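Glucose-6-phosphate isomerase (Chlamydia trachomatis D/UW-3/CX, PDB 6OTU) catalyses the reversible isomerization of glucose-6-phosphate to fructose-6-phosphate. Local coordinates at residues Gly37-Glu42 with Tyr58-Val63; Ile181-Asn186 with Gly278-Phe283; Ala113-Gln118 with Gly296-Asp301; Trp323-Leu328 with Phe485-Asn490; Val380-Gln385 with Phe427-Ala432. All blocks are in the same frame, centred on the assembly; numbering follows the deposited sequence.

Contacts 1, 4 and 5 are buried, whereas contacts 2 and 3 are only partly so. Contact 2 is wholly apolar, between a strand and a helix of the parallel-sheet domain; in contact 1 a single leucine lies against a turn, one methyl on a carbonyl. Contact 3 is the most exposed in character: an arginine lies along the alanine side of helix 287-303, which follows directly after the helix of contact 2. Contacts 4 and 5 are each crossed by one side-chain hydrogen bond, and both lie nearer the catalytic residues. Contacts 1 and 4 touch, through Glu61 and Asn324. Contacts 2 and 5 are tied across the dimer: Ser185 and Asn186 of one subunit bond residues 381-383 of the other.

Contact 1 of 5, residues Gly37-Glu42 with Tyr58-Val63; sequences GCLSEE and YATERV
Leu39 reaches the turn of Tyr58-Glu61 with its two methyl carbons. CD2 of Leu39 meets the carbonyl of Ala59, 3.4 Å from its O. CD1 of Leu39 lies 4.2 Å from CG2 of Thr60, the one methyl-methyl approach. CG of Leu39 stands anti to its carbonyl carbon (chi1 -64°), which sends the fork of the leucine across to the turn. Around this first shell the backbone is bent on both sides. Leu39 is the centre of an inverse gamma turn just before helix 41-46, and Ser40 is the N-cap of that helix, its OG bonding the backbone N of Arg43. Ala59 and Thr60 are the two middle residues of a type I beta turn, closed by Glu61 N to Tyr58 O at 3.0 Å. The turn lies between strand 54-57 of the mixed sheet and helix 65-77. Farther out, Arg43 binds the O of Ala59 through NE, so this carbonyl has a polar partner besides the leucine methyl. OG1 of Thr60 is held by the O of Ser456 and by Ser434. Leu39 also packs on Leu435 and Gln439 of helix 422-439.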
# COMPACT_ATOMS: atom_id res chain seq x y z
N GLY A 37 12.41 -30.05 -13.95
CA GLY A 37 12.46 -30.96 -12.82
C GLY A 37 13.05 -30.43 -11.53
O GLY A 37 13.26 -31.22 -10.60
N CYS A 38 13.31 -29.12 -11.42
CA CYS A 38 13.92 -28.61 -10.19
C CYS A 38 12.92 -28.59 -9.03
O CYS A 38 13.30 -28.85 -7.88
CB CYS A 38 14.48 -27.20 -10.40
SG CYS A 38 14.93 -26.33 -8.87
N LEU A 39 11.65 -28.29 -9.31
CA LEU A 39 10.61 -28.26 -8.28
C LEU A 39 10.00 -29.65 -8.13
O LEU A 39 8.84 -29.92 -8.45
CB LEU A 39 9.56 -27.20 -8.62
CG LEU A 39 10.04 -25.74 -8.64
CD1 LEU A 39 8.86 -24.80 -8.75
CD2 LEU A 39 10.87 -25.40 -7.41
N SER A 40 10.84 -30.56 -7.62
CA SER A 40 10.51 -31.96 -7.45
C SER A 40 9.69 -32.18 -6.18
O SER A 40 9.59 -31.30 -5.32
CB SER A 40 11.78 -32.80 -7.38
OG SER A 40 12.50 -32.48 -6.20
N GLU A 41 9.13 -33.38 -6.07
CA GLU A 41 8.41 -33.73 -4.86
C GLU A 41 9.35 -33.72 -3.65
O GLU A 41 9.00 -33.20 -2.59
CB GLU A 41 7.73 -35.10 -5.00
CG GLU A 41 6.48 -35.20 -4.14
CD GLU A 41 6.19 -36.60 -3.65
OE1 GLU A 41 6.16 -37.53 -4.49
OE2 GLU A 41 6.01 -36.75 -2.42
N GLU A 42 10.56 -34.28 -3.81
CA GLU A 42 11.57 -34.20 -2.76
C GLU A 42 11.79 -32.76 -2.32
O GLU A 42 11.77 -32.47 -1.12
CB GLU A 42 12.88 -34.82 -3.24
N TYR A 58 9.03 -23.08 1.04
CA TYR A 58 10.01 -22.19 0.43
C TYR A 58 10.77 -22.91 -0.68
O TYR A 58 11.89 -22.52 -1.00
CB TYR A 58 11.01 -21.64 1.46
CG TYR A 58 11.62 -22.69 2.38
CD1 TYR A 58 10.87 -23.25 3.42
CD2 TYR A 58 12.94 -23.11 2.23
CE1 TYR A 58 11.41 -24.20 4.27
CE2 TYR A 58 13.50 -24.08 3.08
CZ TYR A 58 12.72 -24.62 4.10
OH TYR A 58 13.24 -25.57 4.97
N ALA A 59 10.18 -23.96 -1.25
CA ALA A 59 10.76 -24.57 -2.43
C ALA A 59 10.86 -23.58 -3.60
O ALA A 59 11.68 -23.78 -4.50
CB ALA A 59 9.95 -25.81 -2.83
N THR A 60 10.07 -22.51 -3.58
CA THR A 60 10.13 -21.50 -4.63
C THR A 60 11.05 -20.32 -4.27
O THR A 60 10.98 -19.28 -4.92
CB THR A 60 8.72 -21.00 -4.94
OG1 THR A 60 8.04 -20.66 -3.72
CG2 THR A 60 7.92 -22.09 -5.67
N GLU A 61 11.88 -20.45 -3.23
CA GLU A 61 13.00 -19.55 -2.99
C GLU A 61 14.25 -20.13 -3.64
O GLU A 61 14.39 -21.35 -3.77
CB GLU A 61 13.27 -19.35 -1.50
CG GLU A 61 12.09 -18.81 -0.69
CD GLU A 61 12.02 -17.31 -0.69
OE1 GLU A 61 12.88 -16.66 -1.34
OE2 GLU A 61 11.08 -16.77 -0.06
N ARG A 62 15.17 -19.25 -4.04
CA ARG A 62 16.40 -19.66 -4.72
C ARG A 62 17.44 -20.10 -3.69
O ARG A 62 18.49 -19.48 -3.50
CB ARG A 62 16.94 -18.54 -5.60
CG ARG A 62 15.99 -18.12 -6.71
CD ARG A 62 16.68 -17.24 -7.75
NE ARG A 62 17.55 -18.00 -8.64
CZ ARG A 62 18.25 -17.46 -9.63
NH1 ARG A 62 18.19 -16.15 -9.83
NH2 ARG A 62 19.02 -18.22 -10.41
N VAL A 63 17.13 -21.20 -3.01
CA VAL A 63 18.00 -21.76 -1.97
C VAL A 63 18.09 -23.27 -2.16
O VAL A 63 17.12 -23.91 -2.58
CB VAL A 63 17.50 -21.40 -0.55
CG1 VAL A 63 17.64 -19.90 -0.30
CG2 VAL A 63 16.05 -21.83 -0.36

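Contact 2 of 5, residues Ile181-Asn186 with Gly278-Phe283; sequences IFFVSN and GVVLGF
Ile181 and Val280 form the tight part of the contact, where CG2 of Ile181 meets CG2 of Val280 at 3.6 Å. Both methyls are the branches anti to their own backbone N. The two side chains cross at a slant rather than running alongside. The other branch of Ile181 reaches Phe283. Its CD1 lies in the plane of the ring, at the edge, 3.9 Å from CD2 of Phe283. Phe283 CG is anti to the backbone N; this chi1 of 176° sets the ring alongside Ile181, the two side chains passing in opposite directions. Strand 180-184 is an outermost strand of the parallel five-stranded sheet, and helix 275-285 packs against it. The short strand and helix segments run nearly antiparallel, at 159°, with their axes 10.6 Å apart at closest approach. Neighbouring strand 151-155 joins in, since Leu152 touches Ile181, Val280 and Phe283. The arrangement is consistent with the SIS fold, a five-stranded parallel sheet flanked by helices. Packing is looser at Phe183, whose CZ comes only to 4.5 Å from CG2 of Val280. Ile181 and Phe183 are both partly exposed, while Val280 and Phe283 are buried. Lys165 and Glu161 touch the Phe183 ring, and Tyr168 of helix 162-172 packs on Ile181.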
# COMPACT_ATOMS: atom_id res chain seq x y z
N ILE A 181 -16.74 0.60 14.35
CA ILE A 181 -15.37 0.88 14.76
C ILE A 181 -14.72 1.80 13.74
O ILE A 181 -14.75 1.51 12.53
CB ILE A 181 -14.55 -0.42 14.93
CG1 ILE A 181 -15.32 -1.43 15.80
CG2 ILE A 181 -13.17 -0.14 15.51
CD1 ILE A 181 -15.46 -1.02 17.24
N PHE A 182 -14.14 2.90 14.21
CA PHE A 182 -13.50 3.88 13.36
C PHE A 182 -12.12 4.22 13.90
O PHE A 182 -11.85 4.08 15.10
CB PHE A 182 -14.34 5.17 13.25
CG PHE A 182 -15.72 4.95 12.70
CD1 PHE A 182 -16.77 4.62 13.55
CD2 PHE A 182 -15.96 5.03 11.34
CE1 PHE A 182 -18.03 4.39 13.05
CE2 PHE A 182 -17.23 4.81 10.82
CZ PHE A 182 -18.27 4.49 11.68
N PHE A 183 -11.25 4.67 13.00
CA PHE A 183 -9.91 5.13 13.37
C PHE A 183 -9.72 6.53 12.84
O PHE A 183 -9.87 6.77 11.64
CB PHE A 183 -8.82 4.20 12.82
CG PHE A 183 -8.95 2.79 13.31
CD1 PHE A 183 -9.79 1.90 12.67
CD2 PHE A 183 -8.24 2.37 14.43
CE1 PHE A 183 -9.92 0.60 13.13
CE2 PHE A 183 -8.36 1.06 14.88
CZ PHE A 183 -9.20 0.18 14.23
N VAL A 184 -9.39 7.45 13.73
CA VAL A 184 -9.06 8.83 13.39
C VAL A 184 -7.58 9.02 13.72
O VAL A 184 -7.17 8.91 14.89
CB VAL A 184 -9.95 9.83 14.13
CG1 VAL A 184 -9.51 11.28 13.89
CG2 VAL A 184 -11.39 9.64 13.73
N SER A 185 -6.77 9.30 12.70
CA SER A 185 -5.33 9.28 12.87
C SER A 185 -4.67 10.55 12.33
O SER A 185 -3.93 11.23 13.06
CB SER A 185 -4.74 8.04 12.20
OG SER A 185 -5.18 7.94 10.84
N ASN A 186 -4.93 10.88 11.07
CA ASN A 186 -4.26 11.99 10.40
C ASN A 186 -4.59 13.32 11.08
O ASN A 186 -5.70 13.54 11.57
CB ASN A 186 -4.70 12.04 8.93
CG ASN A 186 -3.67 12.72 8.01
OD1 ASN A 186 -2.89 13.57 8.43
ND2 ASN A 186 -3.69 12.33 6.73
N GLY A 278 -5.84 -3.84 22.97
CA GLY A 278 -6.77 -4.56 23.83
C GLY A 278 -8.13 -3.91 23.94
O GLY A 278 -9.16 -4.59 23.95
N VAL A 279 -8.17 -2.58 24.03
CA VAL A 279 -9.44 -1.87 24.20
C VAL A 279 -10.31 -2.02 22.96
O VAL A 279 -11.46 -2.47 23.05
CB VAL A 279 -9.20 -0.39 24.55
CG1 VAL A 279 -10.51 0.36 24.54
CG2 VAL A 279 -8.51 -0.25 25.90
N VAL A 280 -9.79 -1.65 21.79
CA VAL A 280 -10.63 -1.68 20.60
C VAL A 280 -11.02 -3.11 20.25
O VAL A 280 -12.19 -3.39 19.94
CB VAL A 280 -9.94 -0.97 19.42
CG1 VAL A 280 -8.63 -1.64 19.05
CG2 VAL A 280 -10.89 -0.90 18.22
N LEU A 281 -10.07 -4.04 20.33
CA LEU A 281 -10.38 -5.44 20.03
C LEU A 281 -11.36 -6.00 21.05
O LEU A 281 -12.34 -6.66 20.69
CB LEU A 281 -9.10 -6.27 19.99
CG LEU A 281 -8.07 -5.90 18.91
CD1 LEU A 281 -6.80 -6.72 19.08
CD2 LEU A 281 -8.64 -6.07 17.51
N GLY A 282 -11.11 -5.75 22.34
CA GLY A 282 -12.02 -6.24 23.36
C GLY A 282 -13.43 -5.71 23.22
O GLY A 282 -14.40 -6.45 23.39
N PHE A 283 -13.57 -4.43 22.87
CA PHE A 283 -14.90 -3.85 22.69
C PHE A 283 -15.60 -4.44 21.47
O PHE A 283 -16.79 -4.78 21.52
CB PHE A 283 -14.79 -2.33 22.57
CG PHE A 283 -16.10 -1.63 22.30
CD1 PHE A 283 -16.93 -1.26 23.33
CD2 PHE A 283 -16.48 -1.33 20.99
CE1 PHE A 283 -18.14 -0.60 23.08
CE2 PHE A 283 -17.67 -0.67 20.74
CZ PHE A 283 -18.50 -0.31 21.78

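Contact 3 of 5, residues Ala113-Gln118 with Gly296-Asp301; sequences AWVRDQ and GAAAID
Apolar packing joins Val115 to Ala298. CG2 of Val115 meets CB of Ala298 at 3.8 Å. The same methyl carbon of Ala298 also receives the aliphatic part of Arg116, whose CD is 3.6 Å away and whose CG is slightly farther. One small side chain of the helix is thus touched by two neighbouring residues of the loop. Arg116 starts with CG between its backbone N and carbonyl carbon (chi1 46°), and the chain then bends at chi3 (-69°). The bend carries the guanidinium past Ala298 and on to Ala299.

The second kind of contact is made by this charged end. NH2 of Arg116 lies 3.3 Å from CA of Ala299 and 3.5 Å from its CB, a van der Waals contact. Segment 296-301 belongs to helix 287-303. The loop between helices 110-113 and 122-148 packs on it, and residues 113-116 make a type I beta turn. The turn is closed by a backbone bond from Arg116 N to Ala113 O, 3.3 Å long.

Next to the turn, CG1 of Val115 rests over the centre of the Trp114 ring, 3.8 Å above its plane. Trp114 packs on Ile291 and Leu294 of helix 287-303. Polar ties flank the contact: Asp301 forms a salt bridge with Arg112 and a hydrogen bond with His478. Val115 is partly exposed and Arg116 exposed, whereas both alanines are buried.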
# COMPACT_ATOMS: atom_id res chain seq x y z
N ALA A 113 3.04 -12.79 27.57
CA ALA A 113 3.69 -13.95 28.17
C ALA A 113 2.86 -14.54 29.32
O ALA A 113 2.96 -15.75 29.60
CB ALA A 113 5.10 -13.57 28.65
N TRP A 114 2.03 -13.73 29.97
CA TRP A 114 1.32 -14.18 31.16
C TRP A 114 0.20 -15.16 30.86
O TRP A 114 -0.34 -15.72 31.82
CB TRP A 114 0.75 -12.99 31.93
CG TRP A 114 -0.29 -12.24 31.16
CD1 TRP A 114 -0.08 -11.18 30.30
CD2 TRP A 114 -1.71 -12.46 31.18
NE1 TRP A 114 -1.28 -10.76 29.78
CE2 TRP A 114 -2.30 -11.51 30.31
CE3 TRP A 114 -2.55 -13.37 31.85
CZ2 TRP A 114 -3.69 -11.45 30.09
CZ3 TRP A 114 -3.93 -13.30 31.63
CH2 TRP A 114 -4.48 -12.35 30.76
N VAL A 115 -0.17 -15.38 29.59
CA VAL A 115 -1.23 -16.35 29.33
C VAL A 115 -0.72 -17.78 29.27
O VAL A 115 -1.53 -18.70 29.17
CB VAL A 115 -2.01 -16.08 28.02
CG1 VAL A 115 -2.49 -14.66 27.99
CG2 VAL A 115 -1.15 -16.41 26.82
N ARG A 116 0.59 -17.99 29.31
CA ARG A 116 1.15 -19.32 29.46
C ARG A 116 2.28 -19.26 30.48
O ARG A 116 3.07 -18.32 30.47
CB ARG A 116 1.67 -19.89 28.12
CG ARG A 116 2.51 -18.93 27.29
CD ARG A 116 2.60 -19.41 25.84
NE ARG A 116 3.41 -20.63 25.70
CZ ARG A 116 3.23 -21.55 24.76
NH1 ARG A 116 4.02 -22.62 24.72
NH2 ARG A 116 2.26 -21.42 23.86
N ASP A 117 2.33 -20.26 31.36
CA ASP A 117 3.32 -20.29 32.43
C ASP A 117 4.71 -19.98 31.90
O ASP A 117 5.12 -20.49 30.85
CB ASP A 117 3.31 -21.65 33.11
CG ASP A 117 2.07 -21.88 33.93
OD1 ASP A 117 1.45 -20.88 34.36
OD2 ASP A 117 1.70 -23.05 34.13
N GLN A 118 5.44 -19.16 32.65
CA GLN A 118 6.75 -18.72 32.19
C GLN A 118 7.59 -18.30 33.38
O GLN A 118 7.07 -17.97 34.45
CB GLN A 118 6.63 -17.58 31.19
CG GLN A 118 7.45 -17.78 29.94
CD GLN A 118 7.01 -16.88 28.82
OE1 GLN A 118 5.82 -16.83 28.47
NE2 GLN A 118 7.95 -16.14 28.25
N GLY A 296 -2.30 -16.73 20.81
CA GLY A 296 -1.64 -16.99 19.53
C GLY A 296 -0.27 -16.34 19.44
O GLY A 296 0.69 -16.94 18.96
N ALA A 297 -0.16 -15.09 19.90
CA ALA A 297 1.13 -14.43 19.94
C ALA A 297 2.09 -15.12 20.91
O ALA A 297 3.24 -15.42 20.56
CB ALA A 297 0.93 -12.96 20.30
N ALA A 298 1.64 -15.40 22.14
CA ALA A 298 2.54 -16.03 23.10
C ALA A 298 3.07 -17.37 22.60
O ALA A 298 4.22 -17.74 22.89
CB ALA A 298 1.82 -16.22 24.44
N ALA A 299 2.27 -18.10 21.83
CA ALA A 299 2.72 -19.39 21.31
C ALA A 299 3.87 -19.22 20.33
O ALA A 299 4.77 -20.06 20.28
CB ALA A 299 1.54 -20.13 20.67
N ILE A 300 3.86 -18.14 19.53
CA ILE A 300 4.97 -17.89 18.61
C ILE A 300 6.19 -17.36 19.35
O ILE A 300 7.33 -17.75 19.03
CB ILE A 300 4.53 -16.94 17.46
CG1 ILE A 300 3.60 -17.66 16.45
CG2 ILE A 300 5.74 -16.41 16.70
CD1 ILE A 300 4.19 -18.91 15.81
N ASP A 301 5.99 -16.48 20.34
CA ASP A 301 7.08 -16.09 21.23
C ASP A 301 7.85 -17.31 21.73
O ASP A 301 9.08 -17.33 21.71
CB ASP A 301 6.56 -15.30 22.43
CG ASP A 301 5.88 -13.99 22.03
OD1 ASP A 301 6.02 -13.56 20.87
OD2 ASP A 301 5.19 -13.41 22.90

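Contact 4 of 5, residues Trp323-Leu328 with Phe485-Asn490; sequences WNRNLL and FCWGIN
Asn326 and Trp487 each place CG anti to the carbonyl carbon and beside the backbone N, with chi1 of -51° in Asn326, which sends the amide and the indole toward each other. The amide of Asn326 meets the indole of Trp487 nearly at a right angle, their planes 81° apart. The indole NE1 donates a hydrogen bond to OD1 of Asn326, 2.9 Å long and with an N-H...O angle of 160°. OD1 lies at the ring edge, in the indole plane. Seen from the amide, the donor is tilted from the carbonyl plane. OD1 of Asn326 also sits 3.6 Å from CE2 of Trp487, along the same edge. The other end of the amide is held too, since ND2 of Asn326 bonds to the O of Arg371. With both ends engaged, the rotation of the amide is fixed.

Arg325 adds a lighter touch, its CG 4.3 Å from CZ2 of Trp487. Its guanidinium is bound by the carbonyl oxygens of Thr372 and Ser373 and forms a salt bridge with Asp397 of the second subunit. The indole also meets Phe14 edge-to-face, and its ring meets that of Phe370.

Trp487 is the last residue of helix 466-487, and Gly488, with positive phi, ends it. Helix 313-327 has a wider pi-type turn at 323-327, with Leu328 N bonded to Trp323 O at 2.9 Å. The arrangement is an indole N-H to side-chain amide bond joining helices 313-327 and 466-487, with the Trp487 side chain about 12 Å from that of Glu355, the probable proton donor of the active site.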
# COMPACT_ATOMS: atom_id res chain seq x y z
N TRP A 323 18.96 -13.55 2.84
CA TRP A 323 19.44 -14.12 1.58
C TRP A 323 18.99 -13.27 0.39
O TRP A 323 19.80 -12.86 -0.43
CB TRP A 323 18.95 -15.56 1.43
CG TRP A 323 19.22 -16.22 0.09
CD1 TRP A 323 18.29 -16.55 -0.86
CD2 TRP A 323 20.48 -16.69 -0.41
NE1 TRP A 323 18.89 -17.16 -1.92
CE2 TRP A 323 20.24 -17.26 -1.68
CE3 TRP A 323 21.80 -16.66 0.08
CZ2 TRP A 323 21.26 -17.80 -2.47
CZ3 TRP A 323 22.82 -17.20 -0.72
CH2 TRP A 323 22.54 -17.77 -1.97
N ASN A 324 17.69 -12.97 0.32
CA ASN A 324 17.19 -12.17 -0.79
C ASN A 324 17.75 -10.75 -0.75
O ASN A 324 18.16 -10.21 -1.78
CB ASN A 324 15.66 -12.15 -0.76
CG ASN A 324 15.05 -13.43 -1.34
OD1 ASN A 324 15.62 -14.07 -2.22
ND2 ASN A 324 13.88 -13.80 -0.83
N ARG A 325 17.78 -10.13 0.43
CA ARG A 325 18.12 -8.71 0.50
C ARG A 325 19.62 -8.47 0.32
O ARG A 325 20.03 -7.74 -0.58
CB ARG A 325 17.64 -8.11 1.83
CG ARG A 325 18.12 -6.69 2.12
CD ARG A 325 17.60 -5.66 1.12
NE ARG A 325 17.51 -4.35 1.75
CZ ARG A 325 17.84 -3.18 1.20
NH1 ARG A 325 18.33 -3.12 -0.03
NH2 ARG A 325 17.70 -2.07 1.89
N ASN A 326 20.44 -9.09 1.16
CA ASN A 326 21.88 -8.84 1.15
C ASN A 326 22.64 -9.74 0.18
O ASN A 326 23.64 -9.31 -0.40
CB ASN A 326 22.47 -9.02 2.56
CG ASN A 326 21.71 -8.23 3.63
OD1 ASN A 326 20.99 -8.80 4.46
ND2 ASN A 326 21.88 -6.91 3.62
N LEU A 327 22.23 -10.98 0.00
CA LEU A 327 23.07 -11.84 -0.83
C LEU A 327 22.69 -11.79 -2.30
O LEU A 327 23.59 -11.74 -3.14
CB LEU A 327 23.03 -13.27 -0.30
CG LEU A 327 23.94 -13.14 0.92
CD1 LEU A 327 23.61 -14.14 1.98
CD2 LEU A 327 25.40 -13.25 0.49
N LEU A 328 21.40 -11.76 -2.62
CA LEU A 328 20.95 -11.66 -4.01
C LEU A 328 20.71 -10.23 -4.45
O LEU A 328 20.62 -9.97 -5.66
CB LEU A 328 19.66 -12.47 -4.22
CG LEU A 328 19.82 -13.97 -4.00
CD1 LEU A 328 18.58 -14.65 -4.54
CD2 LEU A 328 21.10 -14.50 -4.66
N PHE A 485 18.81 -8.34 14.66
CA PHE A 485 19.86 -9.01 15.44
C PHE A 485 20.99 -9.48 14.53
O PHE A 485 22.17 -9.44 14.91
CB PHE A 485 19.31 -10.21 16.20
CG PHE A 485 18.33 -9.86 17.28
CD1 PHE A 485 18.44 -8.67 17.98
CD2 PHE A 485 17.31 -10.74 17.61
CE1 PHE A 485 17.54 -8.36 18.97
CE2 PHE A 485 16.41 -10.43 18.61
CZ PHE A 485 16.52 -9.24 19.30
N CYS A 486 20.63 -9.92 13.33
CA CYS A 486 21.62 -10.41 12.38
C CYS A 486 22.44 -9.24 11.81
O CYS A 486 23.68 -9.28 11.83
CB CYS A 486 20.92 -11.19 11.27
SG CYS A 486 22.03 -11.96 10.10
N TRP A 487 21.76 -8.19 11.33
CA TRP A 487 22.43 -6.97 10.89
C TRP A 487 23.23 -6.29 12.00
O TRP A 487 24.20 -5.58 11.72
CB TRP A 487 21.41 -6.00 10.30
CG TRP A 487 20.89 -6.48 8.99
CD1 TRP A 487 21.60 -7.16 8.04
CD2 TRP A 487 19.55 -6.37 8.49
NE1 TRP A 487 20.79 -7.46 6.97
CE2 TRP A 487 19.53 -6.99 7.22
CE3 TRP A 487 18.38 -5.79 8.99
CZ2 TRP A 487 18.38 -7.04 6.44
CZ3 TRP A 487 17.24 -5.85 8.22
CH2 TRP A 487 17.24 -6.47 6.95
N GLY A 488 22.84 -6.50 13.27
CA GLY A 488 23.50 -5.81 14.36
C GLY A 488 23.09 -4.36 14.53
O GLY A 488 23.89 -3.55 15.01
N ILE A 489 21.87 -4.01 14.16
CA ILE A 489 21.36 -2.66 14.28
C ILE A 489 20.41 -2.61 15.47
O ILE A 489 20.05 -3.63 16.05
CB ILE A 489 20.67 -2.19 12.98
CG1 ILE A 489 19.47 -3.11 12.69
CG2 ILE A 489 21.64 -2.20 11.84
CD1 ILE A 489 18.58 -2.67 11.54
N ASN A 490 19.98 -1.40 15.84
CA ASN A 490 18.98 -1.24 16.90
C ASN A 490 17.61 -1.16 16.25
O ASN A 490 17.22 -0.13 15.69
CB ASN A 490 19.28 -0.02 17.77
CG ASN A 490 18.22 0.20 18.86
OD1 ASN A 490 17.36 -0.65 19.08
ND2 ASN A 490 18.28 1.35 19.55

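Contact 5 of 5, residues Val380-Gln385 with Phe427-Ala432; sequences VGTNCQ and FANLVA
Gln385 and Asn429 bring two side-chain amides together, with planes 27° apart and the side chains crossing at about a right angle. NE2 of Gln385 donates to OD1 of Asn429 at 2.9 Å, with an N-H...O angle of 154°. The acceptor lies close to the plane of the glutamine amide. Seen from Asn429, however, the donor stands above the carbonyl plane. CG2 of Thr382 packs against the asparagine amide, 3.7 Å from CG of Asn429. OE1 of Gln385 touches CB of Asn429 at 3.3 Å and is hydrogen-bonded to OH of Tyr338. Gln385 is extended beyond CG, which carries its amide to Asn429. ND2 of Asn429 bonds back to the O of Lys425, one turn earlier in helix 422-439. Segment 380-385 follows strand 375-377, an outermost strand of the mixed sheet within the chain. It enters a 3-10 segment at Asn383 that continues past Gln385 to His386, probably an active-site residue. The side chain of Gln385 is about 8 Å from bound glucose-6-phosphate. Thr382 is preceded by a cis peptide bond. Its OG1 is hydrogen-bonded to Glu217 of the second subunit. Gly381 and Thr382 also bond Asn186 of that subunit.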
# COMPACT_ATOMS: atom_id res chain seq x y z
N VAL A 380 -3.55 -7.44 -1.62
CA VAL A 380 -4.16 -8.76 -1.51
C VAL A 380 -4.25 -9.44 -2.87
O VAL A 380 -4.27 -8.80 -3.93
CB VAL A 380 -5.55 -8.71 -0.82
CG1 VAL A 380 -5.47 -8.04 0.57
CG2 VAL A 380 -6.57 -8.03 -1.72
N GLY A 381 -4.32 -10.77 -2.84
CA GLY A 381 -4.73 -11.56 -3.98
C GLY A 381 -6.18 -12.00 -3.80
O GLY A 381 -6.66 -12.11 -2.68
N THR A 382 -6.86 -12.28 -4.92
CA THR A 382 -6.29 -12.29 -6.27
C THR A 382 -6.17 -10.91 -6.96
O THR A 382 -5.69 -10.85 -8.10
CB THR A 382 -7.15 -13.15 -7.24
OG1 THR A 382 -8.51 -12.67 -7.24
CG2 THR A 382 -7.13 -14.66 -6.91
N ASN A 383 -6.61 -9.81 -6.32
CA ASN A 383 -6.57 -8.51 -7.00
C ASN A 383 -5.19 -8.23 -7.59
O ASN A 383 -5.08 -7.76 -8.73
CB ASN A 383 -6.95 -7.37 -6.06
CG ASN A 383 -8.30 -7.56 -5.42
OD1 ASN A 383 -8.53 -8.55 -4.75
ND2 ASN A 383 -9.20 -6.60 -5.61
N CYS A 384 -4.13 -8.53 -6.84
CA CYS A 384 -2.76 -8.24 -7.28
C CYS A 384 -2.43 -8.89 -8.63
O CYS A 384 -1.64 -8.33 -9.40
CB CYS A 384 -1.75 -8.70 -6.22
SG CYS A 384 -1.80 -10.50 -5.91
N GLN A 385 -3.01 -10.05 -8.93
CA GLN A 385 -2.79 -10.71 -10.22
C GLN A 385 -3.24 -9.86 -11.41
O GLN A 385 -2.77 -10.08 -12.54
CB GLN A 385 -3.52 -12.07 -10.27
CG GLN A 385 -3.28 -12.94 -9.04
CD GLN A 385 -4.10 -14.21 -9.02
OE1 GLN A 385 -3.87 -15.09 -8.18
NE2 GLN A 385 -5.05 -14.31 -9.94
N PHE A 427 -7.14 -20.21 -3.02
CA PHE A 427 -5.86 -20.82 -2.66
C PHE A 427 -5.10 -21.29 -3.90
O PHE A 427 -3.88 -21.10 -4.00
CB PHE A 427 -6.07 -21.99 -1.70
CG PHE A 427 -4.81 -22.47 -1.08
CD1 PHE A 427 -4.04 -21.62 -0.30
CD2 PHE A 427 -4.36 -23.76 -1.29
CE1 PHE A 427 -2.86 -22.04 0.26
CE2 PHE A 427 -3.18 -24.19 -0.72
CZ PHE A 427 -2.43 -23.32 0.05
N ALA A 428 -5.81 -21.91 -4.85
CA ALA A 428 -5.18 -22.46 -6.05
C ALA A 428 -4.49 -21.37 -6.86
O ALA A 428 -3.41 -21.59 -7.42
CB ALA A 428 -6.22 -23.18 -6.90
N ASN A 429 -5.13 -20.21 -6.96
CA ASN A 429 -4.51 -19.07 -7.64
C ASN A 429 -3.18 -18.69 -6.99
O ASN A 429 -2.20 -18.43 -7.70
CB ASN A 429 -5.47 -17.87 -7.61
CG ASN A 429 -6.32 -17.75 -8.87
OD1 ASN A 429 -5.96 -17.05 -9.82
ND2 ASN A 429 -7.48 -18.40 -8.86
N LEU A 430 -3.13 -18.64 -5.65
CA LEU A 430 -1.87 -18.35 -4.96
C LEU A 430 -0.79 -19.36 -5.35
O LEU A 430 0.32 -18.98 -5.75
CB LEU A 430 -2.10 -18.35 -3.44
CG LEU A 430 -1.01 -17.99 -2.41
CD1 LEU A 430 -1.61 -17.84 -1.01
CD2 LEU A 430 0.18 -18.98 -2.37
N VAL A 431 -1.11 -20.66 -5.24
CA VAL A 431 -0.15 -21.71 -5.59
C VAL A 431 0.31 -21.56 -7.04
O VAL A 431 1.51 -21.61 -7.34
CB VAL A 431 -0.77 -23.09 -5.34
CG1 VAL A 431 0.07 -24.18 -5.97
CG2 VAL A 431 -0.98 -23.34 -3.82
N ALA A 432 -0.64 -21.37 -7.96
CA ALA A 432 -0.27 -21.30 -9.37
C ALA A 432 0.68 -20.15 -9.65
O ALA A 432 1.58 -20.27 -10.49
CB ALA A 432 -1.52 -21.18 -10.25